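Local coordinates for protein probable ribosomal RNA small subunit methyltransferase (Thermus thermophilus, PDB 3DMH) that methylates the N2 atom of a guanine in 16S ribosomal RNA of the small subunit, with S-adenosylmethionine as methyl donor, at residues L3-P15 with G19-R31. Numbering follows the deposited sequence.
With SO4 (sulfate ion), chain B; SO4 (sulfate ion), chain C.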
ATOM      1  N   LEU A   3      -6.289 -18.428   5.231  1.00 28.87           N
ATOM      2  CA  LEU A   3      -6.761 -17.876   6.527  1.00 28.11           C
ATOM      3  C   LEU A   3      -8.249 -17.580   6.472  1.00 27.37           C
ATOM      4  O   LEU A   3      -8.772 -17.229   5.422  1.00 28.52           O
ATOM      5  CB  LEU A   3      -6.023 -16.567   6.834  1.00 28.25           C
ATOM      6  CG  LEU A   3      -4.495 -16.546   6.912  1.00 29.51           C
ATOM      7  CD1 LEU A   3      -3.988 -15.118   6.983  1.00 30.40           C
ATOM      8  CD2 LEU A   3      -3.990 -17.357   8.109  1.00 31.35           C
ATOM      9  N   THR A   4      -8.918 -17.700   7.614  1.00 26.22           N
ATOM     10  CA  THR A   4     -10.260 -17.165   7.783  1.00 25.29           C
ATOM     11  C   THR A   4     -10.180 -15.637   7.767  1.00 24.83           C
ATOM     12  O   THR A   4      -9.082 -15.062   7.853  1.00 24.46           O
ATOM     13  CB  THR A   4     -10.859 -17.588   9.116  1.00 25.11           C
ATOM     14  OG1 THR A   4     -10.024 -17.112  10.183  1.00 25.57           O
ATOM     15  CG2 THR A   4     -10.972 -19.129   9.198  1.00 25.20           C
ATOM     16  N   ARG A   5     -11.327 -14.978   7.650  1.00 24.52           N
ATOM     17  CA  ARG A   5     -11.333 -13.512   7.708  1.00 23.75           C
ATOM     18  C   ARG A   5     -10.856 -13.041   9.076  1.00 23.69           C
ATOM     19  O   ARG A   5     -10.011 -12.156   9.154  1.00 22.44           O
ATOM     20  CB  ARG A   5     -12.715 -12.955   7.381  1.00 24.34           C
ATOM     21  CG  ARG A   5     -13.073 -13.147   5.914  1.00 25.47           C
ATOM     22  CD  ARG A   5     -14.512 -12.747   5.625  1.00 28.58           C
ATOM     23  NE  ARG A   5     -15.455 -13.589   6.347  1.00 28.82           N
ATOM     24  CZ  ARG A   5     -16.370 -13.149   7.204  1.00 30.48           C
ATOM     25  NH1 ARG A   5     -16.507 -11.850   7.443  1.00 32.13           N
ATOM     26  NH2 ARG A   5     -17.173 -14.015   7.807  1.00 32.72           N
ATOM     27  N   GLU A   6     -11.366 -13.661  10.146  1.00 23.27           N
ATOM     28  CA  GLU A   6     -10.902 -13.370  11.509  1.00 22.73           C
ATOM     29  C   GLU A   6      -9.381 -13.532  11.636  1.00 21.83           C
ATOM     30  O   GLU A   6      -8.720 -12.674  12.217  1.00 22.51           O
ATOM     31  CB  GLU A   6     -11.646 -14.238  12.550  1.00 22.61           C
ATOM     32  CG  GLU A   6     -11.333 -13.869  14.014  1.00 25.02           C
ATOM     33  CD  GLU A   6     -10.062 -14.539  14.551  1.00 26.02           C
ATOM     34  OE1 GLU A   6      -9.783 -15.696  14.182  1.00 25.47           O
ATOM     35  OE2 GLU A   6      -9.335 -13.892  15.331  1.00 26.54           O
ATOM     36  N   ALA A   7      -8.823 -14.600  11.062  1.00 21.36           N
ATOM     37  CA  ALA A   7      -7.361 -14.796  11.108  1.00 20.70           C
ATOM     38  C   ALA A   7      -6.588 -13.750  10.298  1.00 20.28           C
ATOM     39  O   ALA A   7      -5.532 -13.286  10.719  1.00 19.58           O
ATOM     40  CB  ALA A   7      -6.985 -16.189  10.663  1.00 21.88           C
ATOM     41  N   TYR A   8      -7.117 -13.380   9.133  1.00 18.89           N
ATOM     42  CA  TYR A   8      -6.516 -12.302   8.367  1.00 18.48           C
ATOM     43  C   TYR A   8      -6.430 -10.996   9.182  1.00 17.74           C
ATOM     44  O   TYR A   8      -5.406 -10.295   9.124  1.00 17.32           O
ATOM     45  CB  TYR A   8      -7.246 -12.036   7.012  1.00 18.12           C
ATOM     46  CG  TYR A   8      -6.569 -10.841   6.369  1.00 17.70           C
ATOM     47  CD1 TYR A   8      -5.358 -10.996   5.703  1.00 16.52           C
ATOM     48  CD2 TYR A   8      -7.052  -9.527   6.556  1.00 16.65           C
ATOM     49  CE1 TYR A   8      -4.648  -9.930   5.203  1.00 17.57           C
ATOM     50  CE2 TYR A   8      -6.355  -8.435   6.057  1.00 18.34           C
ATOM     51  CZ  TYR A   8      -5.144  -8.618   5.380  1.00 16.66           C
ATOM     52  OH  TYR A   8      -4.433  -7.547   4.931  1.00 18.04           O
ATOM     53  N   HIS A   9      -7.513 -10.652   9.883  1.00 18.32           N
ATOM     54  CA  HIS A   9      -7.596  -9.382  10.608  1.00 18.25           C
ATOM     55  C   HIS A   9      -6.995  -9.406  12.005  1.00 18.44           C
ATOM     56  O   HIS A   9      -6.915  -8.360  12.653  1.00 18.53           O
ATOM     57  CB  HIS A   9      -9.036  -8.896  10.700  1.00 18.80           C
ATOM     58  CG  HIS A   9      -9.577  -8.387   9.405  1.00 19.47           C
ATOM     59  ND1 HIS A   9      -9.102  -7.242   8.806  1.00 19.08           N
ATOM     60  CD2 HIS A   9     -10.559  -8.859   8.597  1.00 21.01           C
ATOM     61  CE1 HIS A   9      -9.755  -7.032   7.675  1.00 18.25           C
ATOM     62  NE2 HIS A   9     -10.649  -7.996   7.527  1.00 18.75           N
ATOM     63  N   ARG A  10      -6.608 -10.600  12.459  1.00 18.66           N
ATOM     64  CA  ARG A  10      -6.115 -10.768  13.829  1.00 18.72           C
ATOM     65  C   ARG A  10      -4.736 -10.157  14.010  1.00 18.94           C
ATOM     66  O   ARG A  10      -3.853 -10.361  13.181  1.00 18.11           O
ATOM     67  CB  ARG A  10      -6.054 -12.238  14.177  1.00 19.60           C
ATOM     68  CG  ARG A  10      -5.633 -12.473  15.600  1.00 20.89           C
ATOM     69  CD  ARG A  10      -5.515 -13.929  15.884  1.00 22.96           C
ATOM     70  NE  ARG A  10      -6.831 -14.542  16.049  1.00 24.19           N
ATOM     71  CZ  ARG A  10      -7.036 -15.626  16.794  1.00 23.46           C
ATOM     72  NH1 ARG A  10      -6.007 -16.182  17.422  1.00 26.19           N
ATOM     73  NH2 ARG A  10      -8.255 -16.146  16.917  1.00 23.77           N
ATOM     74  N   LEU A  11      -4.567  -9.427  15.123  1.00 18.43           N
ATOM     75  CA  LEU A  11      -3.255  -8.879  15.515  1.00 18.41           C
ATOM     76  C   LEU A  11      -2.666  -9.815  16.553  1.00 17.97           C
ATOM     77  O   LEU A  11      -3.343 -10.138  17.531  1.00 19.08           O
ATOM     78  CB  LEU A  11      -3.412  -7.478  16.120  1.00 18.46           C
ATOM     79  CG  LEU A  11      -4.273  -6.457  15.347  1.00 21.61           C
ATOM     80  CD1 LEU A  11      -4.209  -5.112  16.038  1.00 23.77           C
ATOM     81  CD2 LEU A  11      -3.856  -6.316  13.918  1.00 22.86           C
ATOM     82  N   THR A  12      -1.432 -10.261  16.326  1.00 16.43           N
ATOM     83  CA  THR A  12      -0.793 -11.264  17.184  1.00 16.44           C
ATOM     84  C   THR A  12       0.500 -10.675  17.753  1.00 15.84           C
ATOM     85  O   THR A  12       1.348 -10.243  16.981  1.00 16.11           O
ATOM     86  CB  THR A  12      -0.448 -12.511  16.400  1.00 16.50           C
ATOM     87  OG1 THR A  12      -1.653 -13.118  15.922  1.00 19.00           O
ATOM     88  CG2 THR A  12       0.267 -13.501  17.330  1.00 17.87           C
ATOM     89  N   PRO A  13       0.660 -10.661  19.095  1.00 15.51           N
ATOM     90  CA  PRO A  13       1.892 -10.154  19.689  1.00 15.66           C
ATOM     91  C   PRO A  13       3.008 -11.179  19.682  1.00 16.21           C
ATOM     92  O   PRO A  13       2.809 -12.318  20.127  1.00 17.27           O
ATOM     93  CB  PRO A  13       1.478  -9.811  21.124  1.00 15.96           C
ATOM     94  CG  PRO A  13       0.392 -10.809  21.452  1.00 16.52           C
ATOM     95  CD  PRO A  13      -0.320 -11.088  20.117  1.00 16.05           C
ATOM     96  N   LEU A  14       4.166 -10.765  19.166  1.00 17.14           N
ATOM     97  CA  LEU A  14       5.329 -11.650  19.240  1.00 18.62           C
ATOM     98  C   LEU A  14       6.369 -11.101  20.209  1.00 18.25           C
ATOM     99  O   LEU A  14       6.505  -9.880  20.353  1.00 16.77           O
ATOM    100  CB  LEU A  14       5.913 -11.864  17.846  1.00 21.19           C
ATOM    101  CG  LEU A  14       4.968 -12.586  16.875  1.00 23.73           C
ATOM    102  CD1 LEU A  14       5.663 -12.721  15.554  1.00 27.00           C
ATOM    103  CD2 LEU A  14       4.560 -13.966  17.395  1.00 26.72           C
ATOM    104  N   PRO A  15       7.091 -12.002  20.888  1.00 17.93           N
ATOM    105  CA  PRO A  15       8.063 -11.574  21.898  1.00 18.74           C
ATOM    106  C   PRO A  15       9.386 -11.064  21.322  1.00 20.23           C
ATOM    107  O   PRO A  15       9.861 -11.583  20.293  1.00 20.80           O
ATOM    108  CB  PRO A  15       8.322 -12.853  22.700  1.00 19.15           C
ATOM    109  CG  PRO A  15       8.043 -13.966  21.732  1.00 19.23           C
ATOM    110  CD  PRO A  15       6.993 -13.476  20.792  1.00 18.69           C
ATOM    111  N   GLY A  19       9.877  -6.848  25.702  1.00 14.60           N
ATOM    112  CA  GLY A  19       8.560  -6.422  25.247  1.00 14.04           C
ATOM    113  C   GLY A  19       7.904  -7.352  24.250  1.00 12.99           C
ATOM    114  O   GLY A  19       8.181  -8.559  24.218  1.00 13.97           O
ATOM    115  N   ARG A  20       7.029  -6.750  23.452  1.00 15.29           N
ATOM    116  CA  ARG A  20       6.259  -7.468  22.448  1.00 15.18           C
ATOM    117  C   ARG A  20       5.940  -6.526  21.307  1.00 16.23           C
ATOM    118  O   ARG A  20       5.990  -5.315  21.455  1.00 17.70           O
ATOM    119  CB  ARG A  20       4.978  -8.038  23.063  1.00 16.16           C
ATOM    120  CG  ARG A  20       3.939  -6.963  23.412  1.00 15.76           C
ATOM    121  CD  ARG A  20       2.727  -7.515  24.149  1.00 15.94           C
ATOM    122  NE  ARG A  20       1.761  -6.409  24.354  1.00 15.91           N
ATOM    123  CZ  ARG A  20       0.449  -6.578  24.540  1.00 15.72           C
ATOM    124  NH1 ARG A  20      -0.108  -7.786  24.554  1.00 15.85           N
ATOM    125  NH2 ARG A  20      -0.337  -5.491  24.692  1.00 15.89           N
ATOM    126  N   LEU A  21       5.624  -7.104  20.153  1.00 16.54           N
ATOM    127  CA  LEU A  21       5.285  -6.315  18.994  1.00 18.04           C
ATOM    128  C   LEU A  21       4.188  -7.036  18.243  1.00 17.03           C
ATOM    129  O   LEU A  21       4.307  -8.234  17.980  1.00 17.25           O
ATOM    130  CB  LEU A  21       6.528  -6.186  18.107  1.00 19.29           C
ATOM    131  CG  LEU A  21       6.471  -5.146  17.007  1.00 20.89           C
ATOM    132  CD1 LEU A  21       6.523  -3.718  17.584  1.00 23.42           C
ATOM    133  CD2 LEU A  21       7.621  -5.382  16.046  1.00 22.53           C
ATOM    134  N   PHE A  22       3.101  -6.327  17.939  1.00 16.66           N
ATOM    135  CA  PHE A  22       2.016  -6.940  17.172  1.00 17.24           C
ATOM    136  C   PHE A  22       2.317  -6.973  15.690  1.00 16.70           C
ATOM    137  O   PHE A  22       2.799  -5.989  15.115  1.00 17.31           O
ATOM    138  CB  PHE A  22       0.701  -6.183  17.379  1.00 17.27           C
ATOM    139  CG  PHE A  22       0.082  -6.420  18.750  1.00 16.06           C
ATOM    140  CD1 PHE A  22      -0.910  -7.378  18.908  1.00 15.90           C
ATOM    141  CD2 PHE A  22       0.496  -5.686  19.881  1.00 16.45           C
ATOM    142  CE1 PHE A  22      -1.514  -7.592  20.132  1.00 16.47           C
ATOM    143  CE2 PHE A  22      -0.095  -5.925  21.131  1.00 16.70           C
ATOM    144  CZ  PHE A  22      -1.109  -6.878  21.242  1.00 16.95           C
ATOM    145  N   ILE A  23       1.962  -8.097  15.085  1.00 16.76           N
ATOM    146  CA  ILE A  23       2.048  -8.251  13.634  1.00 18.45           C
ATOM    147  C   ILE A  23       0.710  -8.788  13.123  1.00 17.75           C
ATOM    148  O   ILE A  23      -0.116  -9.281  13.895  1.00 17.20           O
ATOM    149  CB  ILE A  23       3.229  -9.175  13.217  1.00 19.62           C
ATOM    150  CG1 ILE A  23       2.950 -10.621  13.618  1.00 20.16           C
ATOM    151  CG2 ILE A  23       4.584  -8.613  13.787  1.00 21.08           C
ATOM    152  CD1 ILE A  23       3.958 -11.613  13.050  1.00 21.95           C
ATOM    153  N   LYS A  24       0.503  -8.735  11.815  1.00 17.15           N
ATOM    154  CA  LYS A  24      -0.698  -9.352  11.244  1.00 17.46           C
ATOM    155  C   LYS A  24      -0.416  -9.650   9.779  1.00 17.38           C
ATOM    156  O   LYS A  24       0.489  -9.033   9.183  1.00 17.70           O
ATOM    157  CB  LYS A  24      -1.949  -8.444  11.368  1.00 17.23           C
ATOM    158  CG  LYS A  24      -1.922  -7.245  10.414  1.00 16.84           C
ATOM    159  CD  LYS A  24      -3.226  -6.431  10.422  1.00 16.36           C
ATOM    160  CE  LYS A  24      -4.439  -7.261  10.056  1.00 17.98           C
ATOM    161  NZ  LYS A  24      -4.432  -7.747   8.624  1.00 16.41           N
ATOM    162  N   PRO A  25      -1.211 -10.563   9.186  1.00 18.16           N
ATOM    163  CA  PRO A  25      -1.109 -10.773   7.742  1.00 18.73           C
ATOM    164  C   PRO A  25      -1.295  -9.447   6.993  1.00 19.85           C
ATOM    165  O   PRO A  25      -2.098  -8.602   7.380  1.00 19.07           O
ATOM    166  CB  PRO A  25      -2.248 -11.752   7.451  1.00 18.74           C
ATOM    167  CG  PRO A  25      -2.409 -12.541   8.760  1.00 18.70           C
ATOM    168  CD  PRO A  25      -2.230 -11.435   9.804  1.00 18.48           C
ATOM    169  N   GLY A  26      -0.483  -9.245   5.958  1.00 20.03           N
ATOM    170  CA  GLY A  26      -0.610  -8.034   5.136  1.00 21.07           C
ATOM    171  C   GLY A  26       0.107  -6.785   5.630  1.00 21.00           C
ATOM    172  O   GLY A  26       0.059  -5.723   4.987  1.00 22.42           O
ATOM    173  N   ALA A  27       0.786  -6.883   6.774  1.00 20.74           N
ATOM    174  CA  ALA A  27       1.581  -5.777   7.290  1.00 20.24           C
ATOM    175  C   ALA A  27       3.089  -5.973   7.009  1.00 20.65           C
ATOM    176  O   ALA A  27       3.655  -7.056   7.297  1.00 22.60           O
ATOM    177  CB  ALA A  27       1.350  -5.617   8.790  1.00 19.75           C
ATOM    178  N   ARG A  28       3.722  -4.949   6.430  1.00 20.35           N
ATOM    179  CA  ARG A  28       5.162  -4.951   6.123  1.00 21.39           C
ATOM    180  C   ARG A  28       6.017  -4.859   7.380  1.00 21.87           C
ATOM    181  O   ARG A  28       5.588  -4.347   8.407  1.00 20.60           O
ATOM    182  CB  ARG A  28       5.537  -3.738   5.254  1.00 22.85           C
ATOM    183  CG  ARG A  28       5.031  -3.680   3.824  1.00 24.97           C
ATOM    184  CD  ARG A  28       5.671  -2.417   3.232  1.00 28.67           C
ATOM    185  NE  ARG A  28       5.187  -2.042   1.896  1.00 30.27           N
ATOM    186  CZ  ARG A  28       4.262  -1.106   1.649  1.00 32.50           C
ATOM    187  NH1 ARG A  28       3.686  -0.426   2.640  1.00 30.70           N
ATOM    188  NH2 ARG A  28       3.911  -0.851   0.392  1.00 32.86           N
ATOM    189  N   GLY A  29       7.255  -5.339   7.292  1.00 22.29           N
ATOM    190  CA  GLY A  29       8.250  -5.044   8.323  1.00 24.12           C
ATOM    191  C   GLY A  29       8.563  -6.164   9.295  1.00 24.82           C
ATOM    192  O   GLY A  29       9.355  -5.966  10.234  1.00 24.93           O
ATOM    193  N   TYR A  30       7.928  -7.318   9.085  1.00 25.72           N
ATOM    194  CA  TYR A  30       8.145  -8.519   9.905  1.00 27.73           C
ATOM    195  C   TYR A  30       8.985  -9.526   9.122  1.00 27.22           C
ATOM    196  O   TYR A  30       8.646  -9.868   7.985  1.00 27.58           O
ATOM    197  CB  TYR A  30       6.792  -9.138  10.272  1.00 29.61           C
ATOM    198  CG  TYR A  30       6.825 -10.543  10.849  1.00 32.25           C
ATOM    199  CD1 TYR A  30       7.448 -10.808  12.071  1.00 32.75           C
ATOM    200  CD2 TYR A  30       6.199 -11.604  10.183  1.00 34.70           C
ATOM    201  CE1 TYR A  30       7.465 -12.099  12.604  1.00 34.24           C
ATOM    202  CE2 TYR A  30       6.207 -12.893  10.709  1.00 35.18           C
ATOM    203  CZ  TYR A  30       6.841 -13.129  11.919  1.00 34.06           C
ATOM    204  OH  TYR A  30       6.850 -14.407  12.442  1.00 34.79           O
ATOM    205  N   ARG A  31      10.068  -9.998   9.748  1.00 26.94           N
ATOM    206  CA  ARG A  31      10.994 -10.964   9.110  1.00 27.22           C
ATOM    207  C   ARG A  31      11.479 -10.433   7.761  1.00 26.51           C
ATOM    208  O   ARG A  31      11.562 -11.161   6.766  1.00 26.92           O
ATOM    209  CB  ARG A  31      10.360 -12.352   8.991  1.00 27.97           C
ATOM    210  CG  ARG A  31      10.235 -13.048  10.335  1.00 31.60           C
ATOM    211  CD  ARG A  31       9.672 -14.453  10.209  1.00 36.80           C
ATOM    212  NE  ARG A  31      10.167 -15.319  11.279  1.00 41.90           N
ATOM    213  CZ  ARG A  31       9.627 -16.488  11.620  1.00 42.65           C
ATOM    214  NH1 ARG A  31       8.554 -16.946  10.982  1.00 44.41           N
ATOM    215  NH2 ARG A  31      10.160 -17.201  12.607  1.00 43.43           N
TER
HETATM  216  S   SO4 B 382     -14.338 -17.183   6.534  0.60 37.63           S
HETATM  217  O1  SO4 B 382     -14.279 -18.634   6.669  0.60 40.06           O
HETATM  218  O2  SO4 B 382     -14.559 -16.576   7.836  0.60 37.63           O
HETATM  219  O3  SO4 B 382     -13.089 -16.720   5.933  0.60 38.71           O
HETATM  220  O4  SO4 B 382     -15.440 -16.789   5.668  0.60 37.81           O
HETATM  221  S   SO4 C 383       8.470  -1.356   0.095  1.00 31.63           S
HETATM  222  O1  SO4 C 383       8.582  -0.769   1.442  1.00 30.82           O
HETATM  223  O2  SO4 C 383       7.810  -0.448  -0.833  1.00 32.58           O
HETATM  224  O3  SO4 C 383       9.826  -1.621  -0.425  1.00 30.80           O
HETATM  225  O4  SO4 C 383       7.728  -2.609   0.211  1.00 33.05           O
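Lys24 reaches over one face of the Tyr8 ring, its NZ 3.7 Å from the ring centroid in a cation-pi contact that lies off-centre, toward the rim. Bends at chi3 (-58°) and chi4 (-67°) curl the lysine chain back, and Lys24 NZ donates to Tyr8 O at 2.8 Å and, in the carbonyl plane, to Pro25 O. NZ also forms a salt bridge with Asp288, and the same carboxylate takes a hydrogen bond from Tyr8 OH. A methionine in place of Lys24 would probably leave the two carbonyls and the Asp288 carboxylate without their cationic partner and strip the ammonium from the face of Tyr8. The Pro25 ring lies alongside Tyr8, the two side chains running opposite ways, with Pro25 CB 3.6 Å from Tyr8 CD1, while Pro25 CG meets Leu3 CD1. Farther along, Leu11 CD2 lies against Lys24 CD.

Strands 12-15 and 19-23 then pair antiparallel: Thr12 with Ile23 and Leu14 with Leu21 each exchange two backbone hydrogen bonds. On one face of this ribbon Pro13 CB sits over the centre of the Phe22 ring, 3.9 Å from its centroid, a CH-pi contact; the Arg20 guanidinium lays a face against Phe22 CE2. On the other face Leu14 CD1 presses on Ile23 CD1 at a tight 3.2 Å and also touches Tyr30 CE1, while Ile23 CD1 stands over the centre of the Tyr30 ring.

Strands 12-16 and 19-23 form a beta hairpin, preceded by helix 5-9, which carries Tyr8 to the S-adenosylmethionine pocket beside Asp288 and Val289, joining the N-terminal hairpin to the cofactor site of the Rossmann-like methyltransferase domain.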